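Local coordinates for protein nodulation fucosyltransferase NodZ (Bradyrhizobium sp., PDB 2HHC) that is a glycosyltransferase of the nodulation protein Z family, in the GT-B clan, with two sheet-centred alpha/beta halves facing each other, at residues Pro100-Gln103 with Ile104-Arg108; Phe15-Cys18 with Leu19-Ala23; Cys136-Glu139 with Ala140-Ile144; Asn52-Pro55 with Ala56-Pro60. All coordinates share one frame; numbering follows the deposited sequence.

Contact 1: Pro100-Gln103 with Ile104-Arg108; sequences PDEQ and IFRER. With PO4 (phosphate ion), chain B.
The side chain of Gln103 crosses that of Arg106 at about a right angle, its amide plane turned 58° from the guanidinium, in the first turns of helix 101-116, the crossing helix of a beta-alpha-beta unit between strands 84-85 and 125-128. Gln103 OE1 takes a hydrogen bond from Arg106 NH1 at 2.6 Å; the donor sits above the carbonyl plane rather than on a lone pair, although the oxygen lies in the guanidinium plane. Gln103 NE2 gives a nearly straight bond (175°) to Glu107 OE2 at 2.9 Å, landing on the anti lone pair. A bend at chi2 (60°) is what swings the amide back between these i+3 and i+4 partners. Glu107 OE1 in turn pairs with Arg99 and accepts from Trp89, so the carboxylate that holds Gln103 is itself fixed from outside the helix. A phosphate ion bonded to Trp88 N lies nearby, but its weak bond from Gln103 NE2 is doubtful. On its other flank Arg106 runs alongside Glu102, forming an i/i+4 salt bridge from NH2 to OE1 of 3.0 Å. Phe105 turns one ring face to the carbonyl of Asp101, whose O stands 3.3 Å from CG of Phe105.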
loop_
_atom_site.group_PDB
_atom_site.type_symbol
_atom_site.label_atom_id
_atom_site.label_comp_id
_atom_site.label_asym_id
_atom_site.label_seq_id
_atom_site.Cartn_x
_atom_site.Cartn_y
_atom_site.Cartn_z
ATOM N N PRO A 100 5.642 1.332 22.415
ATOM C CA PRO A 100 4.327 1.947 22.336
ATOM C C PRO A 100 4.217 2.879 21.139
ATOM O O PRO A 100 5.225 3.268 20.564
ATOM C CB PRO A 100 4.265 2.765 23.608
ATOM C CG PRO A 100 5.628 3.073 23.921
ATOM C CD PRO A 100 6.451 1.932 23.480
ATOM N N ASP A 101 2.979 3.252 20.840
ATOM C CA ASP A 101 2.708 4.080 19.677
ATOM C C ASP A 101 3.439 5.414 19.777
ATOM O O ASP A 101 3.968 5.862 18.757
ATOM C CB ASP A 101 1.196 4.280 19.491
ATOM C CG ASP A 101 0.522 3.092 18.793
ATOM O OD1 ASP A 101 1.159 2.058 18.477
ATOM O OD2 ASP A 101 -0.701 3.215 18.525
ATOM N N GLU A 102 3.578 5.965 20.976
ATOM C CA GLU A 102 4.297 7.240 21.144
ATOM C C GLU A 102 5.737 7.125 20.625
ATOM O O GLU A 102 6.246 8.054 20.001
ATOM C CB GLU A 102 4.201 7.828 22.562
ATOM C CG GLU A 102 4.893 7.097 23.662
ATOM C CD GLU A 102 4.868 7.925 24.932
ATOM O OE1 GLU A 102 5.585 8.967 25.020
ATOM O OE2 GLU A 102 4.091 7.552 25.843
ATOM N N GLN A 103 6.380 5.979 20.846
ATOM C CA GLN A 103 7.737 5.776 20.374
ATOM C C GLN A 103 7.762 5.602 18.849
ATOM O O GLN A 103 8.651 6.087 18.187
ATOM C CB GLN A 103 8.387 4.529 21.046
ATOM C CG GLN A 103 9.837 4.247 20.574
ATOM C CD GLN A 103 10.775 5.395 20.854
ATOM O OE1 GLN A 103 10.620 6.109 21.886
ATOM N NE2 GLN A 103 11.736 5.594 19.984
ATOM N N ILE A 104 6.824 4.855 18.286
ATOM C CA ILE A 104 6.762 4.662 16.863
ATOM C C ILE A 104 6.572 6.026 16.165
ATOM O O ILE A 104 7.236 6.316 15.160
ATOM C CB ILE A 104 5.610 3.691 16.496
ATOM C CG1 ILE A 104 5.832 2.303 17.137
ATOM C CG2 ILE A 104 5.420 3.603 15.010
ATOM C CD1 ILE A 104 4.568 1.388 17.061
ATOM N N PHE A 105 5.695 6.839 16.728
ATOM C CA PHE A 105 5.432 8.198 16.173
ATOM C C PHE A 105 6.650 9.130 16.271
ATOM O O PHE A 105 6.957 9.848 15.332
ATOM C CB PHE A 105 4.226 8.871 16.804
ATOM C CG PHE A 105 2.928 8.118 16.610
ATOM C CD1 PHE A 105 2.757 7.275 15.539
ATOM C CD2 PHE A 105 1.908 8.227 17.552
ATOM C CE1 PHE A 105 1.585 6.571 15.360
ATOM C CE2 PHE A 105 0.700 7.510 17.369
ATOM C CZ PHE A 105 0.570 6.686 16.256
ATOM N N ARG A 106 7.360 9.048 17.377
ATOM C CA ARG A 106 8.625 9.760 17.535
ATOM C C ARG A 106 9.598 9.339 16.436
ATOM O O ARG A 106 10.281 10.182 15.832
ATOM C CB ARG A 106 9.156 9.439 18.927
ATOM C CG ARG A 106 10.507 9.945 19.321
ATOM C CD ARG A 106 10.724 9.625 20.813
ATOM N NE ARG A 106 9.534 10.010 21.586
ATOM C CZ ARG A 106 8.835 9.268 22.473
ATOM N NH1 ARG A 106 9.157 8.029 22.811
ATOM N NH2 ARG A 106 7.795 9.828 23.104
ATOM N N GLU A 107 9.668 8.046 16.138
ATOM C CA GLU A 107 10.581 7.612 15.110
ATOM C C GLU A 107 10.166 8.055 13.728
ATOM O O GLU A 107 11.000 8.444 12.934
ATOM C CB GLU A 107 10.783 6.084 15.167
ATOM C CG GLU A 107 11.533 5.674 16.431
ATOM C CD GLU A 107 11.760 4.183 16.583
ATOM O OE1 GLU A 107 11.807 3.470 15.582
ATOM O OE2 GLU A 107 11.949 3.736 17.734
ATOM N N ARG A 108 8.874 8.053 13.418
ATOM C CA ARG A 108 8.416 8.653 12.166
ATOM C C ARG A 108 8.980 10.056 12.027
ATOM O O ARG A 108 9.448 10.457 10.963
ATOM C CB ARG A 108 6.891 8.665 12.150
ATOM C CG ARG A 108 6.238 9.348 10.933
ATOM C CD ARG A 108 4.788 9.600 11.180
ATOM N NE ARG A 108 4.726 10.584 12.265
ATOM C CZ ARG A 108 3.815 10.706 13.254
ATOM N NH1 ARG A 108 2.727 9.938 13.335
ATOM N NH2 ARG A 108 3.981 11.636 14.165
HETATM P P PO4 B . 14.566 7.838 20.351
HETATM O O1 PO4 B . 13.270 8.614 20.617
HETATM O O2 PO4 B . 14.618 7.112 18.952
HETATM O O3 PO4 B . 15.696 8.830 20.491
HETATM O O4 PO4 B . 14.716 6.850 21.492
#

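Contact 2: Phe15-Cys18 with Leu19-Ala23; sequences FGDC and LWSLA
Ser21 reaches back one helical turn to Asp17 and meets it twice: its OG is 3.0 Å from the backbone O of Asp17 and also 3.0 Å from the carboxylate oxygen OD1 of Asp17. The torsions explain the meeting. Asp17 carries CG opposite its own backbone N (chi1 -178°), which aims the carboxylate up the helix, while OG of Ser21 lies beside its own N (chi1 -64°) and so faces down. Backbone bonds run through the same turn, among them Ser21 N to Asp17 O at 2.9 Å and Leu19 N to Phe15 O at 2.8 Å. Phe15 and Leu19 add a loose apolar touch, CB of Phe15 to CD1 of Leu19 at 4.5 Å.

In the next shell, Arg11 forms a salt bridge to OD1 of Asp17, and this pairing steadies the carboxylate that Ser21 meets. The OG of Ser21 is hydrogen-bonded to Leu132 N as well, tying the helix to the loop beyond strand 125-128. Phe15, meanwhile, stacks on Tyr45, and Leu22 packs on Leu36 and Ile38 of strand 35-39. This is the start of a buried helix in a beta-alpha-beta unit, strand 6-10, helix 15-32, strand 35-39, as expected of a Rossmann-like half of a GT-B protein.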
loop_
_atom_site.group_PDB
_atom_site.type_symbol
_atom_site.label_atom_id
_atom_site.label_comp_id
_atom_site.label_asym_id
_atom_site.label_seq_id
_atom_site.Cartn_x
_atom_site.Cartn_y
_atom_site.Cartn_z
ATOM N N PHE A 15 -1.014 -3.475 2.482
ATOM C CA PHE A 15 0.016 -3.347 1.483
ATOM C C PHE A 15 0.208 -1.896 0.977
ATOM O O PHE A 15 1.320 -1.547 0.589
ATOM C CB PHE A 15 -0.243 -4.257 0.301
ATOM C CG PHE A 15 -0.031 -5.728 0.600
ATOM C CD1 PHE A 15 1.193 -6.253 0.953
ATOM C CD2 PHE A 15 -1.103 -6.566 0.555
ATOM C CE1 PHE A 15 1.307 -7.601 1.231
ATOM C CE2 PHE A 15 -0.964 -7.907 0.826
ATOM C CZ PHE A 15 0.225 -8.408 1.135
ATOM N N GLY A 16 -0.842 -1.091 0.969
ATOM C CA GLY A 16 -0.646 0.310 0.528
ATOM C C GLY A 16 0.362 1.029 1.382
ATOM O O GLY A 16 1.261 1.699 0.881
ATOM N N ASP A 17 0.201 0.889 2.673
ATOM C CA ASP A 17 1.133 1.488 3.652
ATOM C C ASP A 17 2.501 0.868 3.502
ATOM O O ASP A 17 3.523 1.536 3.455
ATOM C CB ASP A 17 0.489 1.308 5.030
ATOM C CG ASP A 17 1.265 1.911 6.188
ATOM O OD1 ASP A 17 2.420 2.405 6.047
ATOM O OD2 ASP A 17 0.703 1.786 7.298
ATOM N N CYS A 18 2.557 -0.449 3.468
ATOM C CA CYS A 18 3.854 -1.121 3.324
ATOM C C CYS A 18 4.618 -0.615 2.105
ATOM O O CYS A 18 5.812 -0.352 2.179
ATOM C CB CYS A 18 3.680 -2.635 3.216
ATOM S SG CYS A 18 3.059 -3.487 4.685
ATOM N N LEU A 19 3.952 -0.553 0.943
ATOM C CA LEU A 19 4.606 -0.189 -0.293
ATOM C C LEU A 19 4.960 1.308 -0.390
ATOM O O LEU A 19 5.973 1.664 -0.972
ATOM C CB LEU A 19 3.740 -0.592 -1.497
ATOM C CG LEU A 19 3.663 -2.126 -1.646
ATOM C CD1 LEU A 19 2.596 -2.526 -2.665
ATOM C CD2 LEU A 19 5.018 -2.709 -1.959
ATOM N N TRP A 20 4.140 2.185 0.213
ATOM C CA TRP A 20 4.468 3.628 0.261
ATOM C C TRP A 20 5.669 3.812 1.218
ATOM O O TRP A 20 6.625 4.508 0.922
ATOM C CB TRP A 20 3.261 4.372 0.764
ATOM C CG TRP A 20 3.232 5.861 0.485
ATOM C CD1 TRP A 20 4.302 6.707 0.224
ATOM C CD2 TRP A 20 2.075 6.660 0.418
ATOM N NE1 TRP A 20 3.846 7.971 0.001
ATOM C CE2 TRP A 20 2.475 7.985 0.113
ATOM C CE3 TRP A 20 0.722 6.393 0.602
ATOM C CZ2 TRP A 20 1.561 9.017 0.013
ATOM C CZ3 TRP A 20 -0.178 7.407 0.520
ATOM C CH2 TRP A 20 0.240 8.721 0.254
ATOM N N SER A 21 5.610 3.167 2.398
ATOM C CA SER A 21 6.711 3.225 3.350
ATOM C C SER A 21 7.999 2.654 2.778
ATOM O O SER A 21 9.075 3.183 3.014
ATOM C CB SER A 21 6.302 2.520 4.652
ATOM O OG SER A 21 5.232 3.156 5.327
ATOM N N LEU A 22 7.852 1.625 1.957
ATOM C CA LEU A 22 9.015 1.061 1.224
ATOM C C LEU A 22 9.647 2.080 0.306
ATOM O O LEU A 22 10.863 2.224 0.237
ATOM C CB LEU A 22 8.618 -0.161 0.408
ATOM C CG LEU A 22 9.712 -0.889 -0.377
ATOM C CD1 LEU A 22 10.792 -1.331 0.587
ATOM C CD2 LEU A 22 9.103 -2.021 -1.081
ATOM N N ALA A 23 8.817 2.818 -0.453
ATOM C CA ALA A 23 9.314 3.863 -1.361
ATOM C C ALA A 23 10.163 4.905 -0.575
ATOM O O ALA A 23 11.196 5.365 -1.032
ATOM C CB ALA A 23 8.173 4.507 -2.076
#

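Contact 3: Cys136-Glu139 with Ala140-Ile144; sequences CSEE and AERLI
Glu138 and Arg142 lie side by side on the first turn of helix 138-147, an i/i+4 salt bridge placed just behind a serine N-cap. A single carboxylate oxygen does the work: OE2 of Glu138 accepts from Arg142 NE at 2.7 Å and from Arg142 NH2 at 2.9 Å. The guanidinium presents its side to that oxygen, which lies close to its plane, yet the carboxylate is turned 63° against it. As a result NE meets the anti lone pair of OE2, whereas NH2 comes from above the carboxylate plane. Arg142 stretches out from CG to NE to get there, and its NH2 is also hydrogen-bonded to Leu295 O, which fixes the far end on helix 291-296.

Ala140 is the second centre. Its backbone N, at the open start of the helix, is capped by OG of Ser137 at 3.0 Å; a chi1 of 64° sets that hydroxyl between the backbone N and carbonyl carbon of Ser137, turned back over the helix end. The methyl of Ala140 rests 4.1 Å from CB of Cys136, an apolar touch just ahead of the helix. Farther round, the SG of Cys136 touches CG of Glu141 at 3.9 Å. Glu141 has its main partner in Arg291, through OE1, while one water donates to both Cys136 O and Glu141 OE2, 2.7 Å from each.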
loop_
_atom_site.group_PDB
_atom_site.type_symbol
_atom_site.label_atom_id
_atom_site.label_comp_id
_atom_site.label_asym_id
_atom_site.label_seq_id
_atom_site.Cartn_x
_atom_site.Cartn_y
_atom_site.Cartn_z
ATOM N N CYS A 136 8.278 10.731 0.893
ATOM C CA CYS A 136 9.050 10.563 -0.332
ATOM C C CYS A 136 8.297 11.178 -1.490
ATOM O O CYS A 136 7.163 11.643 -1.373
ATOM C CB CYS A 136 9.267 9.090 -0.633
ATOM S SG CYS A 136 7.750 8.158 -1.000
ATOM N N SER A 137 8.977 11.255 -2.639
ATOM C CA SER A 137 8.346 11.748 -3.808
ATOM C C SER A 137 7.386 10.759 -4.439
ATOM O O SER A 137 7.487 9.544 -4.237
ATOM C CB SER A 137 9.344 12.112 -4.889
ATOM O OG SER A 137 10.004 10.906 -5.290
ATOM N N GLU A 138 6.474 11.293 -5.232
ATOM C CA GLU A 138 5.567 10.437 -5.986
ATOM C C GLU A 138 6.362 9.550 -6.953
ATOM O O GLU A 138 5.978 8.423 -7.236
ATOM C CB GLU A 138 4.584 11.316 -6.722
ATOM C CG GLU A 138 3.590 10.704 -7.590
ATOM C CD GLU A 138 3.118 11.716 -8.625
ATOM O OE1 GLU A 138 2.771 12.862 -8.208
ATOM O OE2 GLU A 138 3.138 11.386 -9.821
ATOM N N GLU A 139 7.450 10.085 -7.472
ATOM C CA GLU A 139 8.308 9.277 -8.341
ATOM C C GLU A 139 8.859 8.082 -7.653
ATOM O O GLU A 139 8.943 6.974 -8.245
ATOM C CB GLU A 139 9.444 10.131 -8.947
ATOM C CG GLU A 139 9.009 11.045 -10.010
ATOM C CD GLU A 139 8.179 12.243 -9.561
ATOM O OE1 GLU A 139 8.455 12.757 -8.443
ATOM O OE2 GLU A 139 7.293 12.669 -10.312
ATOM N N ALA A 140 9.273 8.197 -6.396
ATOM C CA ALA A 140 9.760 7.055 -5.642
ATOM C C ALA A 140 8.668 5.969 -5.517
ATOM O O ALA A 140 8.911 4.780 -5.641
ATOM C CB ALA A 140 10.297 7.452 -4.298
ATOM N N GLU A 141 7.440 6.416 -5.272
ATOM C CA GLU A 141 6.314 5.500 -5.139
ATOM C C GLU A 141 6.115 4.755 -6.458
ATOM O O GLU A 141 5.898 3.530 -6.496
ATOM C CB GLU A 141 5.025 6.256 -4.778
ATOM C CG GLU A 141 5.009 6.856 -3.392
ATOM C CD GLU A 141 3.751 7.675 -3.252
ATOM O OE1 GLU A 141 2.654 7.022 -3.115
ATOM O OE2 GLU A 141 3.753 8.918 -3.393
ATOM N N ARG A 142 6.123 5.473 -7.571
ATOM C CA ARG A 142 5.887 4.845 -8.882
ATOM C C ARG A 142 7.015 3.878 -9.187
ATOM O O ARG A 142 6.809 2.794 -9.817
ATOM C CB ARG A 142 5.802 5.934 -9.978
ATOM C CG ARG A 142 4.602 6.793 -9.824
ATOM C CD ARG A 142 4.651 7.950 -10.877
ATOM N NE ARG A 142 3.529 8.861 -10.755
ATOM C CZ ARG A 142 2.345 8.591 -11.203
ATOM N NH1 ARG A 142 2.138 7.465 -11.872
ATOM N NH2 ARG A 142 1.381 9.476 -11.043
ATOM N N LEU A 143 8.228 4.244 -8.835
ATOM C CA LEU A 143 9.377 3.359 -9.060
ATOM C C LEU A 143 9.214 2.030 -8.352
ATOM O O LEU A 143 9.481 0.979 -8.887
ATOM C CB LEU A 143 10.662 4.103 -8.764
ATOM C CG LEU A 143 11.805 3.345 -9.381
ATOM C CD1 LEU A 143 12.811 4.334 -9.855
ATOM C CD2 LEU A 143 12.287 2.402 -8.284
ATOM N N ILE A 144 8.714 2.033 -7.137
ATOM C CA ILE A 144 8.506 0.774 -6.420
ATOM C C ILE A 144 7.476 -0.061 -7.153
ATOM O O ILE A 144 7.695 -1.254 -7.381
ATOM C CB ILE A 144 8.028 1.039 -4.973
ATOM C CG1 ILE A 144 9.195 1.600 -4.137
ATOM C CG2 ILE A 144 7.444 -0.153 -4.326
ATOM C CD1 ILE A 144 10.406 0.767 -4.011
HETATM O O HOH W 1 4.722 10.430 -1.311
#

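Contact 4: Asn52-Pro55 with Ala56-Pro60; sequences NAFP and AFFEP
Phe54 and Phe58 make the aromatic part of this turn. Their planes are only 16° apart, but with centroids at 5.1 Å the rings are slid so far that they barely overlap. Over the face of the Phe54 ring sits the CB of Phe58, a CH-pi contact with CB 3.8 Å from the ring centroid and closest to CZ of Phe54 at 3.5 Å. Phe54 holds CG opposite its backbone N (chi1 -177°), which carries the ring forward beneath Phe58. A lighter apolar touch joins Ala53 CB to Phe57 CE2.

Among the hydrogen bonds, Phe54 O is gripped twice: Phe58 N comes nearly in line with the carbonyl at 2.9 Å, and Phe57 N approaches from above its plane at 3.1 Å. Ala56 N bonds to Ala53 O, also from above the carbonyl plane. Ahead of these, Asn52 OD1 accepts a weak bond from Phe54 N at 3.4 Å; Asn52 is tied in turn to Trp40 N and Ile38 O. A CA-H...O contact of 3.4 Å from Pro55 CA to Phe58 O closes the exit.

Ala56, Phe57 and Phe58 pack on helix 258-274, and Glu59 pairs with Arg155. Phe57, touching both Phe15 and helix 258-274, probably lies where the two halves of the GT-B fold meet. The arrangement is a short, weakly bonded helical turn entered through a weak Asx turn.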
loop_
_atom_site.group_PDB
_atom_site.type_symbol
_atom_site.label_atom_id
_atom_site.label_comp_id
_atom_site.label_asym_id
_atom_site.label_seq_id
_atom_site.Cartn_x
_atom_site.Cartn_y
_atom_site.Cartn_z
ATOM N N ASN A 52 9.612 -13.803 6.444
ATOM C CA ASN A 52 9.504 -12.535 5.765
ATOM C C ASN A 52 8.397 -12.627 4.730
ATOM O O ASN A 52 8.487 -13.472 3.864
ATOM C CB ASN A 52 10.852 -12.221 5.105
ATOM C CG ASN A 52 10.977 -10.799 4.602
ATOM O OD1 ASN A 52 9.982 -10.094 4.489
ATOM N ND2 ASN A 52 12.194 -10.368 4.304
ATOM N N ALA A 53 7.345 -11.837 4.882
ATOM C CA ALA A 53 6.178 -11.959 4.010
ATOM C C ALA A 53 6.424 -11.495 2.596
ATOM O O ALA A 53 5.648 -11.843 1.702
ATOM C CB ALA A 53 5.023 -11.169 4.586
ATOM N N PHE A 54 7.445 -10.687 2.352
ATOM C CA PHE A 54 7.595 -10.121 0.993
ATOM C C PHE A 54 7.565 -11.224 -0.104
ATOM O O PHE A 54 6.808 -11.100 -1.091
ATOM C CB PHE A 54 8.802 -9.170 0.884
ATOM C CG PHE A 54 8.935 -8.525 -0.446
ATOM C CD1 PHE A 54 8.275 -7.350 -0.759
ATOM C CD2 PHE A 54 9.719 -9.117 -1.390
ATOM C CE1 PHE A 54 8.467 -6.787 -2.046
ATOM C CE2 PHE A 54 9.895 -8.584 -2.684
ATOM C CZ PHE A 54 9.250 -7.375 -2.965
ATOM N N PRO A 55 8.391 -12.299 -0.022
ATOM C CA PRO A 55 8.352 -13.342 -1.043
ATOM C C PRO A 55 7.088 -14.182 -1.156
ATOM O O PRO A 55 6.937 -14.939 -2.064
ATOM C CB PRO A 55 9.546 -14.239 -0.684
ATOM C CG PRO A 55 10.371 -13.430 0.250
ATOM C CD PRO A 55 9.463 -12.523 0.953
ATOM N N ALA A 56 6.212 -14.065 -0.174
ATOM C CA ALA A 56 4.947 -14.747 -0.255
ATOM C C ALA A 56 4.017 -14.088 -1.293
ATOM O O ALA A 56 3.129 -14.743 -1.795
ATOM C CB ALA A 56 4.279 -14.827 1.130
ATOM N N PHE A 57 4.264 -12.807 -1.601
ATOM C CA PHE A 57 3.417 -12.075 -2.502
ATOM C C PHE A 57 4.095 -11.538 -3.752
ATOM O O PHE A 57 3.432 -11.348 -4.772
ATOM C CB PHE A 57 2.767 -10.914 -1.725
ATOM C CG PHE A 57 1.923 -11.406 -0.552
ATOM C CD1 PHE A 57 0.729 -12.054 -0.739
ATOM C CD2 PHE A 57 2.406 -11.321 0.740
ATOM C CE1 PHE A 57 0.017 -12.565 0.334
ATOM C CE2 PHE A 57 1.698 -11.832 1.831
ATOM C CZ PHE A 57 0.500 -12.431 1.631
ATOM N N PHE A 58 5.407 -11.294 -3.631
ATOM C CA PHE A 58 6.189 -10.699 -4.735
ATOM C C PHE A 58 7.339 -11.619 -5.100
ATOM O O PHE A 58 7.831 -12.370 -4.278
ATOM C CB PHE A 58 6.719 -9.328 -4.310
ATOM C CG PHE A 58 5.632 -8.308 -4.132
ATOM C CD1 PHE A 58 5.140 -7.613 -5.206
ATOM C CD2 PHE A 58 5.051 -8.129 -2.928
ATOM C CE1 PHE A 58 4.106 -6.714 -5.033
ATOM C CE2 PHE A 58 4.012 -7.218 -2.766
ATOM C CZ PHE A 58 3.560 -6.512 -3.826
ATOM N N GLU A 59 7.792 -11.469 -6.328
ATOM C CA GLU A 59 8.956 -12.201 -6.826
ATOM C C GLU A 59 10.251 -11.675 -6.226
ATOM O O GLU A 59 10.308 -10.499 -5.801
ATOM C CB GLU A 59 8.976 -12.143 -8.361
ATOM C CG GLU A 59 7.764 -12.869 -8.993
ATOM C CD GLU A 59 7.832 -12.972 -10.456
ATOM O OE1 GLU A 59 8.576 -12.195 -11.093
ATOM O OE2 GLU A 59 7.151 -13.871 -11.006
ATOM N N PRO A 60 11.277 -12.538 -6.145
ATOM C CA PRO A 60 12.582 -12.079 -5.647
ATOM C C PRO A 60 13.069 -10.861 -6.365
ATOM O O PRO A 60 12.909 -10.768 -7.586
ATOM C CB PRO A 60 13.512 -13.266 -5.975
ATOM C CG PRO A 60 12.642 -14.442 -6.049
ATOM C CD PRO A 60 11.306 -13.960 -6.538
#

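In the fold
Along the chain the order is contact 2, contact 4, contact 1, contact 3. Contact 2 is the most central, about 5 Å from the middle of the chain, and touches two others: Trp20 and Ala23 pack on Glu141 and Ile144 of contact 3, while Phe15 and Leu19 meet Phe57 and Phe58 of contact 4. Centres of contacts 2 and 3 are about 10 Å apart, those of 2 and 4 about 14 Å. Contact 1 stands apart, its centre about 18 Å from that of contact 2, yet its helix and helix 15-32 belong to beta-alpha-beta units of the same six-stranded sheet. Helix 15-32 thus links that sheet to helix 138-147 and the 54-57 turn.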